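Side-chain contact in BtGH115A (PDB 5BY3), which is a family GH115 4-O-methyl-alpha-glucuronidase that acts on decorated arabinogalactans: residues A[600-603]-A[604-607]. Numbering follows the deposited sequence.
Sequences TQHY and NSLE
Asn604 folds back over the C-terminal part of helix 587-603 and meets Thr600 twice. Its backbone N donates to Thr600 O at 3.1 Å with an N-H...O angle of 150°, a regular i to i+4 helix bond, while its amide nitrogen ND2 makes a weak, bent bond to the same carbonyl oxygen. CG of Asn604 stands anti to its carbonyl carbon and beside the backbone N (chi1 -85°), which lays the amide alongside Thr600; ND2 packs 3.7 Å from the methyl CG2 of that threonine. The stronger partner of ND2 is Met615 O, so the start of the connection is tied to a later part of it, and the short side chain keeps the amide close enough to reach Thr600 O as well.

One residue on, Ser605 has two conformers; in the one described OG lies 3.0 Å from Gln601 O and 3.1 Å from His602 O, a doubtful contact. His602 O is gripped from two directions: Leu606 N comes nearly end-on to the carbonyl at 3.0 Å, whereas Ser605 N approaches well above its plane. Leu606 then brings CD2 to the imidazole of His602, 4.0 Å from NE2, the two side chains crossing at about a right angle, while CD1 rests against Tyr603 O.

Farther out, buried Leu606 also packs on Phe556 and Glu557, joining the loop to helix 552-580, and Phe556 meets the His602 ring edge-to-face. Thr600 OG1 bonds to Ile596 O and Tyr561 OH, and the Tyr561 ring stacks edge-to-face with Tyr603. Backbone N-H groups thus satisfy Thr600 O and His602 O, the latter through paired i to i+3 and i to i+4 bonds, the bifurcated pattern common where an alpha-helix gives way to a loop.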
ATOM      1  N   THR A 600       5.146  23.075  -1.136  1.00 39.88           N
ATOM      2  CA  THR A 600       6.267  22.143  -1.170  1.00 45.03           C
ATOM      3  C   THR A 600       7.511  22.721  -0.471  1.00 52.00           C
ATOM      4  O   THR A 600       8.292  21.951   0.171  1.00 54.22           O
ATOM      5  CB  THR A 600       6.577  21.716  -2.614  1.00 41.41           C
ATOM      6  OG1 THR A 600       5.363  21.305  -3.218  1.00 38.61           O
ATOM      7  CG2 THR A 600       7.599  20.571  -2.681  1.00 37.68           C
ATOM      8  N   GLN A 601       7.695  24.043  -0.593  1.00 47.68           N
ATOM      9  CA  GLN A 601       8.750  24.750   0.164  1.00 53.04           C
ATOM     10  C   GLN A 601       8.522  24.618   1.657  1.00 48.49           C
ATOM     11  O   GLN A 601       9.464  24.402   2.418  1.00 48.68           O
ATOM     12  CB  GLN A 601       8.827  26.244  -0.185  1.00 66.89           C
ATOM     13  CG  GLN A 601       9.613  26.611  -1.440  1.00 74.41           C
ATOM     14  CD  GLN A 601      11.127  26.669  -1.234  1.00 86.36           C
ATOM     15  OE1 GLN A 601      11.702  25.945  -0.402  1.00 80.50           O
ATOM     16  NE2 GLN A 601      11.788  27.528  -2.018  1.00 83.19           N
ATOM     17  N   HIS A 602       7.269  24.751   2.082  1.00 50.33           N
ATOM     18  CA  HIS A 602       6.947  24.624   3.496  1.00 51.95           C
ATOM     19  C   HIS A 602       7.260  23.204   4.004  1.00 51.20           C
ATOM     20  O   HIS A 602       7.922  23.058   5.038  1.00 49.43           O
ATOM     21  CB  HIS A 602       5.514  25.060   3.795  1.00 52.91           C
ATOM     22  CG  HIS A 602       5.244  25.261   5.252  1.00 58.55           C
ATOM     23  ND1 HIS A 602       5.768  26.313   5.968  1.00 63.06           N
ATOM     24  CD2 HIS A 602       4.515  24.537   6.133  1.00 62.39           C
ATOM     25  CE1 HIS A 602       5.369  26.231   7.224  1.00 65.12           C
ATOM     26  NE2 HIS A 602       4.595  25.169   7.348  1.00 59.24           N
ATOM     27  N   TYR A 603       6.849  22.187   3.237  1.00 43.66           N
ATOM     28  CA  TYR A 603       7.133  20.780   3.552  1.00 45.80           C
ATOM     29  C   TYR A 603       8.616  20.578   3.860  1.00 47.45           C
ATOM     30  O   TYR A 603       9.003  19.981   4.878  1.00 43.81           O
ATOM     31  CB  TYR A 603       6.759  19.862   2.366  1.00 46.18           C
ATOM     32  CG  TYR A 603       6.510  18.417   2.746  1.00 41.35           C
ATOM     33  CD1 TYR A 603       7.563  17.536   2.983  1.00 39.12           C
ATOM     34  CD2 TYR A 603       5.204  17.940   2.886  1.00 46.04           C
ATOM     35  CE1 TYR A 603       7.334  16.224   3.325  1.00 41.77           C
ATOM     36  CE2 TYR A 603       4.951  16.631   3.242  1.00 46.21           C
ATOM     37  CZ  TYR A 603       6.015  15.772   3.445  1.00 45.61           C
ATOM     38  OH  TYR A 603       5.752  14.485   3.813  1.00 40.27           O
ATOM     39  N   ASN A 604       9.426  21.096   2.946  1.00 48.98           N
ATOM     40  CA  ASN A 604      10.844  20.864   2.918  1.00 47.70           C
ATOM     41  C   ASN A 604      11.593  21.721   3.947  1.00 50.17           C
ATOM     42  O   ASN A 604      12.817  21.600   4.078  1.00 53.65           O
ATOM     43  CB  ASN A 604      11.345  21.091   1.474  1.00 45.70           C
ATOM     44  CG  ASN A 604      11.192  19.838   0.592  1.00 47.72           C
ATOM     45  OD1 ASN A 604      11.594  18.731   0.979  1.00 42.99           O
ATOM     46  ND2 ASN A 604      10.617  20.014  -0.597  1.00 42.02           N
ATOM     47  N   SER A 605      10.858  22.557   4.687  1.00 46.57           N
ATOM     48  CA  SER A 605      11.463  23.492   5.654  0.50 48.88           C
ATOM     49  C   SER A 605      10.917  23.317   7.066  1.00 47.62           C
ATOM     50  O   SER A 605      11.438  23.897   8.005  1.00 53.82           O
ATOM     51  CB  SER A 605      11.331  24.961   5.186  0.50 45.17           C
ATOM     52  OG  SER A 605       9.982  25.382   5.164  0.50 38.99           O
ATOM     53  N   LEU A 606       9.862  22.509   7.205  1.00 49.45           N
ATOM     54  CA  LEU A 606       9.317  22.094   8.509  1.00 47.88           C
ATOM     55  C   LEU A 606      10.409  21.457   9.368  1.00 46.12           C
ATOM     56  O   LEU A 606      11.342  20.809   8.838  1.00 51.44           O
ATOM     57  CB  LEU A 606       8.275  20.989   8.309  1.00 50.17           C
ATOM     58  CG  LEU A 606       6.976  21.078   7.554  1.00 47.99           C
ATOM     59  CD1 LEU A 606       6.666  19.678   7.097  1.00 56.27           C
ATOM     60  CD2 LEU A 606       5.851  21.551   8.458  1.00 51.05           C
ATOM     61  N   GLU A 607      10.243  21.602  10.684  1.00 49.28           N
ATOM     62  CA  GLU A 607      11.130  21.037  11.721  1.00 50.93           C
ATOM     63  C   GLU A 607      12.632  21.235  11.434  1.00 52.34           C
ATOM     64  O   GLU A 607      13.414  20.278  11.431  1.00 54.65           O
ATOM     65  CB  GLU A 607      10.773  19.565  11.985  1.00 51.65           C
ATOM     66  CG  GLU A 607       9.367  19.354  12.540  1.00 55.26           C
ATOM     67  CD  GLU A 607       9.158  19.792  13.997  1.00 61.52           C
ATOM     68  OE1 GLU A 607      10.140  19.914  14.791  1.00 64.08           O
ATOM     69  OE2 GLU A 607       7.982  19.992  14.371  1.00 61.79           O
TER